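Local atomic coordinates of protein mini spindles (Drosophila melanogaster, PDB entry 5VJC), a protein that probably binds tubulin through TOG domains built of HEAT repeats, and so promotes microtubule dynamics and formation of the mitotic spindle. Residues Q236-F239 against K244-K247; A216-I219 against S225-N228; N15-D20 against L89-K94; E125-I128 against N132-S135; A57-D62 against L68-Q73. All blocks are in the same frame, centred on the assembly; numbering follows the deposited sequence.

Contact 1. Residues Q236-F239 against K244-K247; sequences QVFF and KTYK
T245 sits with its two branches against two neighbouring residues of the facing helix, V237 and F238. Its methyl CG2 is 4.0 Å from V237 CG1. Its hydroxyl turns to F238, where OG1 lies 3.4 Å from CA of F238 and 3.7 Å from CD1 of F238. The hydroxyl reaches the phenyl ring at its edge, close to the ring plane. The first torsion of T245 sorts the branches: CG2 is anti to the backbone N and OG1 lies beside it (chi1 -48°). The hydroxyl is not paired across the contact. It bonds to the carbonyl oxygen of G242, in the turn that leads into this segment.

F238 has its ring anti to the backbone N (chi1 179°). This stretches the side chain off the helix, at about a right angle to T245. Its edge atom CE1 then comes to 4.0 Å from CE2 of Y246. The two rings meet obliquely, with planes 62° apart. The Y246 hydroxyl has a weak hydrogen bond to D261.

The contact closes the short turn between helix 224-241 and helix 245-248, near the C-terminal end of the TOG helix array. I264 of helix 254-264 touches both F238 and Y246. V237 packs on I199 of helix 185-202.

Contact 2. Residues A216-I219 against S225-N228; sequences ARQI and SVRN
Q218 leaves the backbone with CG anti to the carbonyl carbon (chi1 -58°), and one bend at chi2 (-67°) brings its amide beside V226. OE1 ends 3.7 Å from CG1 of V226. That methyl is the V226 branch anti to the backbone N, and it also lies 3.9 Å from the backbone O of Q218. One methyl therefore faces two oxygens of the same residue. This is van der Waals packing, and the two segments share no hydrogen bond.

R227 touches with the base of its chain, not with its charge. CG is 3.2 Å from the carbonyl oxygen of I219, and CB is 3.5 Å from the same oxygen. The aliphatic chain thus runs past this oxygen while still extended. It then bends at chi3 (50°) and carries the guanidinium away, where NH2 bonds to N224 OD1.

The arrangement is a helical hairpin turn, as in the HEAT-repeat arrays of TOG domains. The chain turns between helix 209-217 and helix 224-241. The backbones come close here, with CA of I219 4.5 Å from CA of R227. Within the first segment, I219 N bonds to A216 O at 2.9 Å and keeps the chain turned. CB of I219 points away from 225-228, and the side chain packs on A230, L231 and I234, further along the same second helix. V226 reaches T189 and L192 of helix 185-202, and R227 touches M259 of helix 254-264.

Contact 3. Residues N15-D20 against L89-K94; sequences NQRLLD and LDLILK
R17 grips D90 side-on with two nitrogens. NE donates to OD2 of D90 at 2.6 Å in a nearly straight bond (166°). NH2 donates to OD1 of D90, also at 2.6 Å. Each oxygen uses its syn lone pair, and the guanidinium and carboxylate planes are only 17° apart. This is a bidentate salt bridge, and it fixes the rotation of both flat groups. D90 presents its carboxylate from the crowded position, with CG between the backbone N and the carbonyl carbon (chi1 61°).

L91 closes one face of the guanidinium. Its CD1 lies 3.5 Å above the plane of the R17 guanidinium, over the centre. The other methyl, CD2, is 3.6 Å from CD of R17. The arginine is thus bonded along one edge and packed on a face by a leucine. NH2 also has a weak hydrogen bond to C87 O. All three residues are buried.

The other part is looser. The helix backbones stay apart, with CA of R17 8.9 Å from CA of D90. K94 does not touch the first segment directly. A water spans the distance instead, donating to R17 O at 3.1 Å and accepting a weak bond from K94 NZ at 3.0 Å. K94 NZ has a second weak bond, to Q45.

The pair joins the first helix, 13-22, to helix 89-99 across 68 intervening residues. L42 and Q45 of helix 36-48 pack on L91, and E133 of helix 131-142 lies against D90.

Contact 4. Residues E125-I128 against N132-S135; sequences EEYI and NEGS
Y127 and E133 approach from opposite directions and meet at the phenol hydroxyl. Along the helical segment, N132 comes first and does not touch 125-128. Its amide ND2 turns to another part of the fold, bonding to E21 and Q22.

E133 is next and carries the whole contact. Y127 OH donates to OE1 of E133 at 2.6 Å, and OE1 accepts through its syn lone pair, on the side of the other oxygen. OE1 lies at the edge of the tyrosine ring, in its plane, while the carboxylate plane is turned 65° from the ring. The other oxygen, OE2, is 3.1 Å from OH of Y127. Both chains are reached out to meet: the tyrosine CG is anti to the backbone N (chi1 178°), and the glutamate is extended beyond CG. OE1 has a second bond, from A130 N, so two donors hold it. K14 NZ then forms a salt bridge with OE2 and a hydrogen bond with the tyrosine hydroxyl. The buried carboxylate is thus well satisfied, and the lysine and the nearby helix start would probably stabilise its negative charge.

The bond ties the loop after helix 105-124 to the first turn of helix 131-142 in the TOG helix array. Helix 105-124 ends in a Schellman motif with E126 at positive phi (56°), and the chain then runs through Y127 to helix 131-142.

S135 comes last and faces elsewhere. Its OG bonds to E131 in the preceding turn and to Y175 OH of helix 169-178.

Contact 5. Residues A57-D62 against L68-Q73; sequences ANMFHD and LKVIEQ
V70 pushes its two methyls against N58 and M59, at the turn where one short helix gives way to the next. This is a helical hairpin of the kind that makes up TOG domains, joining helix 53-59 to helix 64-77. CG2 of V70 lies 3.5 Å from CB of N58, and it also sits 3.8 Å from the backbone N of M59. The other methyl, CG1, meets the thioether chain: it is 3.9 Å from M59 CG and 4.0 Å from M59 CE. The methionine chain is extended beyond CG (chi2 171°), which lets CG and CE both touch CG1; it crosses V70 at about a right angle. The valine has CG1 anti to the backbone N (chi1 168°), which turns CG1 to M59 and CG2 to N58 and the M59 backbone. K69 adds a looser touch on the outer side, with its CD 4.2 Å from N58 ND2. All of this first shell is apolar or van der Waals contact.

A second shell surrounds these groups. V70 also touches L55 and W95. M59 packs on M46 and I92, and its carbonyl oxygen accepts a hydrogen bond from W95 NE1. F60 is the first residue to leave helical angles, and beyond it H61 O bonds to H67 NE2 of helix 64-77, across the turn.

Polar groups at the rim are joined through one water. It accepts from N58 ND2 at 3.1 Å and donates to OE1 of Q73 at 2.6 Å.

From the N terminus, contact 3 opens first, at 15-20, and closes at 89-94. Contact 5 opens and closes wholly within that long loop, where it makes a short hairpin. Contacts 4, 2 and 1 then follow in series, each closing a short turn, and none cross. Contact 3 is thus the long-range tie, joining the first helix to helix 89-99. It touches contact 5 through I92 and M59, and contact 4 through L89 and Y127. It thereby links contacts 4 and 5, which do not touch each other. Contacts 2 and 1 share helix 224-241 at the other end of the array. The centres of contacts 3 and 1 lie about 41 Å apart.

Contact 1. Residues Q236-F239 against K244-K247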
# COMPACT_ATOMS: atom_id res chain seq x y z
N GLN A 236 2.04 -11.76 -19.89
CA GLN A 236 3.25 -11.93 -19.11
C GLN A 236 3.24 -13.28 -18.43
O GLN A 236 4.27 -13.97 -18.36
CB GLN A 236 3.38 -10.80 -18.08
CG GLN A 236 4.50 -10.99 -17.10
CD GLN A 236 5.87 -11.00 -17.76
OE1 GLN A 236 6.29 -10.02 -18.37
NE2 GLN A 236 6.56 -12.13 -17.66
N VAL A 237 2.06 -13.69 -17.96
CA VAL A 237 1.94 -15.02 -17.39
C VAL A 237 2.26 -16.06 -18.48
O VAL A 237 2.90 -17.08 -18.20
CB VAL A 237 0.54 -15.27 -16.79
CG1 VAL A 237 0.40 -16.70 -16.36
CG2 VAL A 237 0.30 -14.35 -15.59
N PHE A 238 1.85 -15.78 -19.72
CA PHE A 238 2.07 -16.74 -20.80
C PHE A 238 3.56 -16.95 -21.09
O PHE A 238 4.01 -18.07 -21.27
CB PHE A 238 1.35 -16.30 -22.08
CG PHE A 238 1.57 -17.24 -23.24
CD1 PHE A 238 1.13 -18.56 -23.18
CD2 PHE A 238 2.21 -16.80 -24.39
CE1 PHE A 238 1.33 -19.43 -24.25
CE2 PHE A 238 2.42 -17.67 -25.46
CZ PHE A 238 1.98 -18.98 -25.38
N PHE A 239 4.32 -15.85 -21.09
CA PHE A 239 5.77 -15.87 -21.30
C PHE A 239 6.53 -16.69 -20.27
O PHE A 239 7.64 -17.15 -20.53
CB PHE A 239 6.33 -14.45 -21.31
CG PHE A 239 5.91 -13.62 -22.49
CD1 PHE A 239 5.58 -14.21 -23.69
CD2 PHE A 239 5.87 -12.24 -22.40
CE1 PHE A 239 5.19 -13.43 -24.78
CE2 PHE A 239 5.49 -11.46 -23.48
CZ PHE A 239 5.15 -12.06 -24.67
N LYS A 244 0.32 -23.96 -20.65
CA LYS A 244 -0.38 -24.30 -19.42
C LYS A 244 -1.24 -23.12 -18.92
O LYS A 244 -2.15 -23.30 -18.10
CB LYS A 244 0.60 -24.72 -18.32
CG LYS A 244 -0.06 -25.33 -17.10
CD LYS A 244 0.96 -25.91 -16.12
CE LYS A 244 1.66 -24.82 -15.30
NZ LYS A 244 1.30 -24.91 -13.85
N THR A 245 -0.93 -21.93 -19.43
CA THR A 245 -1.70 -20.74 -19.10
C THR A 245 -3.16 -20.96 -19.45
O THR A 245 -4.05 -20.65 -18.66
CB THR A 245 -1.20 -19.49 -19.85
OG1 THR A 245 0.23 -19.40 -19.73
CG2 THR A 245 -1.82 -18.23 -19.26
N TYR A 246 -3.40 -21.51 -20.64
CA TYR A 246 -4.75 -21.70 -21.16
C TYR A 246 -5.60 -22.56 -20.23
O TYR A 246 -6.82 -22.44 -20.22
CB TYR A 246 -4.71 -22.31 -22.56
CG TYR A 246 -4.19 -21.34 -23.60
CD1 TYR A 246 -4.97 -20.28 -24.02
CD2 TYR A 246 -2.92 -21.49 -24.15
CE1 TYR A 246 -4.50 -19.38 -24.97
CE2 TYR A 246 -2.45 -20.60 -25.10
CZ TYR A 246 -3.24 -19.55 -25.51
OH TYR A 246 -2.78 -18.65 -26.45
N LYS A 247 -4.95 -23.41 -19.46
CA LYS A 247 -5.62 -24.23 -18.46
C LYS A 247 -5.84 -23.44 -17.17
O LYS A 247 -6.72 -23.77 -16.37
CB LYS A 247 -4.80 -25.51 -18.21
CG LYS A 247 -4.71 -25.98 -16.76
CD LYS A 247 -5.82 -26.98 -16.43
CE LYS A 247 -5.88 -27.26 -14.93
NZ LYS A 247 -7.12 -27.98 -14.51

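Contact 2. Residues A216-I219 against S225-N228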
# COMPACT_ATOMS: atom_id res chain seq x y z
N ALA A 216 -7.69 -13.16 -15.20
CA ALA A 216 -8.27 -13.38 -16.53
C ALA A 216 -9.73 -12.91 -16.62
O ALA A 216 -10.16 -12.41 -17.66
CB ALA A 216 -8.15 -14.87 -16.91
N ARG A 217 -10.46 -13.03 -15.52
CA ARG A 217 -11.84 -12.54 -15.44
C ARG A 217 -11.95 -11.07 -15.85
O ARG A 217 -12.97 -10.64 -16.39
CB ARG A 217 -12.39 -12.71 -14.03
CG ARG A 217 -12.76 -14.14 -13.67
CD ARG A 217 -13.29 -14.21 -12.24
NE ARG A 217 -13.69 -15.57 -11.86
CZ ARG A 217 -14.88 -16.10 -12.11
NH1 ARG A 217 -15.81 -15.39 -12.75
NH2 ARG A 217 -15.15 -17.34 -11.72
N GLN A 218 -10.89 -10.30 -15.61
CA GLN A 218 -10.89 -8.86 -15.88
C GLN A 218 -10.79 -8.54 -17.37
O GLN A 218 -10.92 -7.38 -17.78
CB GLN A 218 -9.74 -8.19 -15.13
CG GLN A 218 -9.79 -8.40 -13.63
CD GLN A 218 -10.98 -7.71 -13.00
OE1 GLN A 218 -11.34 -6.61 -13.40
NE2 GLN A 218 -11.61 -8.36 -12.04
N ILE A 219 -10.54 -9.55 -18.19
CA ILE A 219 -10.37 -9.30 -19.62
C ILE A 219 -11.70 -8.88 -20.25
O ILE A 219 -11.72 -8.06 -21.18
CB ILE A 219 -9.79 -10.54 -20.32
CG1 ILE A 219 -8.33 -10.73 -19.91
CG2 ILE A 219 -9.88 -10.40 -21.83
CD1 ILE A 219 -7.67 -11.99 -20.47
N SER A 225 -9.55 0.23 -20.48
CA SER A 225 -8.25 0.29 -19.81
C SER A 225 -8.05 -0.93 -18.92
O SER A 225 -6.93 -1.44 -18.79
CB SER A 225 -8.11 1.58 -19.00
OG SER A 225 -7.94 2.69 -19.87
N VAL A 226 -9.13 -1.40 -18.32
CA VAL A 226 -9.07 -2.59 -17.50
C VAL A 226 -8.80 -3.81 -18.38
O VAL A 226 -7.97 -4.67 -18.05
CB VAL A 226 -10.37 -2.80 -16.70
CG1 VAL A 226 -10.27 -4.02 -15.82
CG2 VAL A 226 -10.69 -1.55 -15.85
N ARG A 227 -9.52 -3.90 -19.51
CA ARG A 227 -9.31 -4.99 -20.45
C ARG A 227 -7.85 -5.06 -20.93
O ARG A 227 -7.25 -6.13 -20.89
CB ARG A 227 -10.27 -4.86 -21.65
CG ARG A 227 -9.99 -5.86 -22.78
CD ARG A 227 -11.06 -5.81 -23.88
NE ARG A 227 -11.33 -4.44 -24.35
CZ ARG A 227 -10.60 -3.80 -25.26
NH1 ARG A 227 -9.55 -4.40 -25.81
NH2 ARG A 227 -10.92 -2.56 -25.62
N ASN A 228 -7.30 -3.94 -21.38
CA ASN A 228 -5.92 -3.91 -21.87
C ASN A 228 -4.92 -4.28 -20.75
O ASN A 228 -3.91 -4.92 -21.01
CB ASN A 228 -5.56 -2.53 -22.46
CG ASN A 228 -6.41 -2.16 -23.70
OD1 ASN A 228 -6.95 -3.04 -24.38
ND2 ASN A 228 -6.52 -0.87 -23.99

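Contact 3. Residues N15-D20 against L89-K94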
# COMPACT_ATOMS: atom_id res chain seq x y z
N ASN A 15 6.36 -2.45 21.50
CA ASN A 15 6.10 -3.79 21.99
C ASN A 15 4.72 -3.92 22.62
O ASN A 15 3.97 -4.85 22.32
CB ASN A 15 7.18 -4.23 22.99
CG ASN A 15 8.52 -4.45 22.32
OD1 ASN A 15 8.58 -4.76 21.14
ND2 ASN A 15 9.59 -4.23 23.07
N GLN A 16 4.36 -2.96 23.47
CA GLN A 16 3.08 -3.02 24.14
C GLN A 16 1.94 -2.79 23.15
O GLN A 16 0.85 -3.36 23.29
CB GLN A 16 2.99 -2.02 25.29
CG GLN A 16 1.81 -2.27 26.22
CD GLN A 16 1.82 -3.69 26.79
OE1 GLN A 16 2.80 -4.10 27.44
NE2 GLN A 16 0.75 -4.44 26.54
N ARG A 17 2.19 -1.97 22.14
CA ARG A 17 1.15 -1.69 21.15
C ARG A 17 0.87 -2.95 20.34
O ARG A 17 -0.29 -3.30 20.11
CB ARG A 17 1.56 -0.52 20.25
CG ARG A 17 1.67 0.82 21.00
CD ARG A 17 1.74 1.99 20.03
NE ARG A 17 2.96 1.98 19.23
CZ ARG A 17 4.08 2.60 19.56
NH1 ARG A 17 4.16 3.26 20.72
NH2 ARG A 17 5.14 2.55 18.76
N LEU A 18 1.93 -3.63 19.92
CA LEU A 18 1.77 -4.86 19.16
C LEU A 18 1.04 -5.91 20.02
O LEU A 18 0.10 -6.56 19.55
CB LEU A 18 3.12 -5.40 18.69
CG LEU A 18 3.93 -4.58 17.68
CD1 LEU A 18 5.33 -5.16 17.52
CD2 LEU A 18 3.23 -4.55 16.33
N LEU A 19 1.45 -6.05 21.28
CA LEU A 19 0.76 -6.97 22.20
C LEU A 19 -0.72 -6.60 22.40
O LEU A 19 -1.60 -7.47 22.35
CB LEU A 19 1.48 -7.02 23.55
CG LEU A 19 2.82 -7.76 23.48
CD1 LEU A 19 3.59 -7.60 24.77
CD2 LEU A 19 2.60 -9.23 23.13
N ASP A 20 -0.98 -5.32 22.65
CA ASP A 20 -2.36 -4.84 22.77
C ASP A 20 -3.21 -5.29 21.59
O ASP A 20 -4.32 -5.78 21.78
CB ASP A 20 -2.41 -3.31 22.87
CG ASP A 20 -1.96 -2.80 24.23
OD1 ASP A 20 -1.82 -3.63 25.15
OD2 ASP A 20 -1.71 -1.57 24.36
N LEU A 89 7.44 3.88 14.26
CA LEU A 89 7.04 3.66 12.87
C LEU A 89 5.57 3.32 12.70
O LEU A 89 4.89 3.84 11.81
CB LEU A 89 7.89 2.55 12.23
CG LEU A 89 7.56 2.19 10.77
CD1 LEU A 89 7.77 3.40 9.82
CD2 LEU A 89 8.37 0.95 10.31
N ASP A 90 5.09 2.41 13.55
CA ASP A 90 3.72 1.92 13.46
C ASP A 90 2.71 3.06 13.64
O ASP A 90 1.69 3.13 12.92
CB ASP A 90 3.49 0.78 14.49
CG ASP A 90 3.69 1.24 15.95
OD1 ASP A 90 4.73 1.86 16.25
OD2 ASP A 90 2.79 0.97 16.79
N LEU A 91 2.99 3.99 14.56
CA LEU A 91 2.13 5.15 14.78
C LEU A 91 2.14 6.09 13.57
O LEU A 91 1.11 6.62 13.18
CB LEU A 91 2.58 5.93 16.03
CG LEU A 91 2.63 5.09 17.32
CD1 LEU A 91 3.27 5.89 18.48
CD2 LEU A 91 1.21 4.68 17.65
N ILE A 92 3.32 6.30 13.02
CA ILE A 92 3.45 7.22 11.88
C ILE A 92 2.78 6.64 10.63
O ILE A 92 2.11 7.38 9.89
CB ILE A 92 4.92 7.54 11.57
CG1 ILE A 92 5.57 8.29 12.75
CG2 ILE A 92 5.04 8.38 10.31
CD1 ILE A 92 4.78 9.50 13.20
N LEU A 93 2.95 5.33 10.40
CA LEU A 93 2.27 4.68 9.28
C LEU A 93 0.76 4.79 9.45
O LEU A 93 0.06 5.13 8.49
CB LEU A 93 2.70 3.20 9.14
CG LEU A 93 4.16 2.95 8.73
CD1 LEU A 93 4.50 1.47 8.70
CD2 LEU A 93 4.50 3.62 7.35
N LYS A 94 0.27 4.54 10.67
CA LYS A 94 -1.17 4.68 10.95
C LYS A 94 -1.67 6.08 10.68
O LYS A 94 -2.76 6.25 10.12
CB LYS A 94 -1.50 4.31 12.40
CG LYS A 94 -1.50 2.81 12.68
CD LYS A 94 -1.72 2.51 14.18
CE LYS A 94 -1.83 1.01 14.39
NZ LYS A 94 -2.09 0.66 15.83
O HOH W 1 -1.57 -1.20 18.19

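Contact 4. Residues E125-I128 against N132-S135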
# COMPACT_ATOMS: atom_id res chain seq x y z
N GLU A 125 18.84 0.42 7.21
CA GLU A 125 19.01 -0.14 8.54
C GLU A 125 18.64 -1.63 8.61
O GLU A 125 18.71 -2.23 9.67
CB GLU A 125 18.17 0.65 9.55
CG GLU A 125 18.54 2.13 9.64
CD GLU A 125 19.87 2.38 10.35
OE1 GLU A 125 20.39 1.45 11.00
OE2 GLU A 125 20.38 3.52 10.24
N GLU A 126 18.26 -2.20 7.47
CA GLU A 126 17.86 -3.60 7.38
C GLU A 126 16.71 -3.91 8.35
O GLU A 126 16.63 -4.98 8.95
CB GLU A 126 19.05 -4.54 7.65
CG GLU A 126 20.23 -4.26 6.73
CD GLU A 126 21.31 -5.32 6.82
OE1 GLU A 126 22.16 -5.22 7.73
OE2 GLU A 126 21.31 -6.25 5.98
N TYR A 127 15.80 -2.95 8.49
CA TYR A 127 14.63 -3.19 9.34
C TYR A 127 13.63 -4.05 8.57
O TYR A 127 13.47 -3.90 7.36
CB TYR A 127 14.01 -1.87 9.78
CG TYR A 127 12.75 -2.01 10.62
CD1 TYR A 127 12.82 -2.38 11.97
CD2 TYR A 127 11.48 -1.79 10.07
CE1 TYR A 127 11.66 -2.54 12.74
CE2 TYR A 127 10.32 -1.92 10.83
CZ TYR A 127 10.42 -2.30 12.17
OH TYR A 127 9.28 -2.44 12.92
N ILE A 128 12.98 -4.94 9.29
CA ILE A 128 11.94 -5.83 8.81
C ILE A 128 10.60 -5.40 9.40
O ILE A 128 10.48 -5.37 10.63
CB ILE A 128 12.25 -7.28 9.24
CG1 ILE A 128 13.49 -7.77 8.51
CG2 ILE A 128 11.08 -8.21 8.99
CD1 ILE A 128 13.35 -7.64 7.05
N ASN A 132 2.08 -6.47 11.84
CA ASN A 132 1.07 -5.44 12.11
C ASN A 132 1.34 -4.15 11.34
O ASN A 132 0.41 -3.51 10.90
CB ASN A 132 1.02 -5.13 13.60
CG ASN A 132 0.85 -6.38 14.43
OD1 ASN A 132 1.74 -7.26 14.45
ND2 ASN A 132 -0.28 -6.48 15.10
N GLU A 133 2.61 -3.78 11.19
CA GLU A 133 2.94 -2.57 10.45
C GLU A 133 2.53 -2.71 8.98
O GLU A 133 1.82 -1.86 8.44
CB GLU A 133 4.42 -2.23 10.59
CG GLU A 133 4.75 -1.71 12.00
CD GLU A 133 6.22 -1.67 12.31
OE1 GLU A 133 6.99 -2.50 11.77
OE2 GLU A 133 6.62 -0.80 13.12
N GLY A 134 2.97 -3.79 8.33
CA GLY A 134 2.54 -4.11 6.97
C GLY A 134 1.02 -4.14 6.79
O GLY A 134 0.47 -3.49 5.89
N SER A 135 0.34 -4.90 7.64
CA SER A 135 -1.11 -5.06 7.55
C SER A 135 -1.88 -3.76 7.76
O SER A 135 -2.92 -3.55 7.16
CB SER A 135 -1.60 -6.08 8.57
OG SER A 135 -1.37 -7.38 8.08

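Contact 5. Residues A57-D62 against L68-Q73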
# COMPACT_ATOMS: atom_id res chain seq x y z
N ALA A 57 -1.31 17.47 18.53
CA ALA A 57 -2.36 18.46 18.28
C ALA A 57 -2.52 18.76 16.78
O ALA A 57 -3.64 18.77 16.27
CB ALA A 57 -2.06 19.76 19.06
N ASN A 58 -1.39 18.97 16.10
CA ASN A 58 -1.39 19.26 14.66
C ASN A 58 -1.83 18.07 13.82
O ASN A 58 -2.46 18.24 12.78
CB ASN A 58 0.00 19.70 14.21
CG ASN A 58 0.32 21.11 14.64
OD1 ASN A 58 -0.58 21.95 14.74
ND2 ASN A 58 1.59 21.39 14.93
N MET A 59 -1.50 16.88 14.29
CA MET A 59 -1.81 15.63 13.61
C MET A 59 -3.30 15.41 13.48
O MET A 59 -3.78 14.86 12.48
CB MET A 59 -1.17 14.45 14.34
CG MET A 59 0.29 14.22 13.99
SD MET A 59 1.08 12.99 15.06
CE MET A 59 2.55 12.67 14.12
N PHE A 60 -4.05 15.83 14.50
CA PHE A 60 -5.48 15.57 14.49
C PHE A 60 -6.30 16.85 14.31
O PHE A 60 -7.50 16.88 14.55
CB PHE A 60 -5.86 14.80 15.76
CG PHE A 60 -5.16 13.47 15.85
CD1 PHE A 60 -5.62 12.37 15.12
CD2 PHE A 60 -3.99 13.32 16.59
CE1 PHE A 60 -4.95 11.14 15.17
CE2 PHE A 60 -3.31 12.09 16.65
CZ PHE A 60 -3.79 11.01 15.94
N HIS A 61 -5.65 17.90 13.82
CA HIS A 61 -6.35 19.10 13.41
C HIS A 61 -7.13 18.78 12.12
O HIS A 61 -6.72 17.94 11.32
CB HIS A 61 -5.35 20.24 13.19
CG HIS A 61 -5.96 21.60 13.26
ND1 HIS A 61 -6.88 22.05 12.34
CD2 HIS A 61 -5.78 22.61 14.15
CE1 HIS A 61 -7.24 23.29 12.65
NE2 HIS A 61 -6.59 23.65 13.75
N ASP A 62 -8.27 19.44 11.92
CA ASP A 62 -9.07 19.17 10.74
C ASP A 62 -8.47 19.82 9.48
O ASP A 62 -8.75 19.39 8.37
CB ASP A 62 -10.52 19.65 10.94
CG ASP A 62 -11.49 18.49 11.19
OD1 ASP A 62 -11.04 17.39 11.61
OD2 ASP A 62 -12.71 18.68 10.97
N LEU A 68 0.32 19.14 6.48
CA LEU A 68 1.51 19.40 5.67
C LEU A 68 2.66 19.78 6.58
O LEU A 68 3.78 19.35 6.38
CB LEU A 68 1.27 20.49 4.61
CG LEU A 68 0.36 20.16 3.42
CD1 LEU A 68 0.08 21.41 2.60
CD2 LEU A 68 0.95 19.09 2.53
N LYS A 69 2.36 20.62 7.57
CA LYS A 69 3.35 21.00 8.57
C LYS A 69 3.93 19.79 9.30
O LYS A 69 5.15 19.65 9.43
CB LYS A 69 2.74 21.97 9.60
CG LYS A 69 3.70 22.38 10.70
CD LYS A 69 3.01 23.43 11.58
CE LYS A 69 3.97 24.10 12.54
NZ LYS A 69 3.28 25.19 13.27
N VAL A 70 3.05 18.92 9.78
CA VAL A 70 3.49 17.70 10.45
C VAL A 70 4.45 16.89 9.57
O VAL A 70 5.53 16.48 10.01
CB VAL A 70 2.30 16.81 10.85
CG1 VAL A 70 2.78 15.41 11.26
CG2 VAL A 70 1.52 17.45 11.99
N ILE A 71 4.08 16.70 8.31
CA ILE A 71 4.95 15.94 7.39
C ILE A 71 6.30 16.63 7.17
O ILE A 71 7.34 15.99 7.19
CB ILE A 71 4.26 15.72 6.03
CG1 ILE A 71 3.10 14.74 6.21
CG2 ILE A 71 5.28 15.19 5.02
CD1 ILE A 71 2.00 14.87 5.17
N GLU A 72 6.27 17.95 6.97
CA GLU A 72 7.51 18.70 6.87
C GLU A 72 8.40 18.55 8.13
O GLU A 72 9.60 18.38 8.04
CB GLU A 72 7.21 20.18 6.63
CG GLU A 72 8.45 21.02 6.42
CD GLU A 72 8.11 22.47 6.14
OE1 GLU A 72 7.54 23.14 7.04
OE2 GLU A 72 8.39 22.93 5.02
N GLN A 73 7.79 18.62 9.31
CA GLN A 73 8.56 18.47 10.54
C GLN A 73 9.16 17.06 10.63
O GLN A 73 10.33 16.90 10.93
CB GLN A 73 7.70 18.79 11.75
CG GLN A 73 7.48 20.28 11.92
CD GLN A 73 6.37 20.60 12.89
OE1 GLN A 73 5.49 19.78 13.13
NE2 GLN A 73 6.41 21.80 13.46
O HOH W 2 4.39 20.09 15.44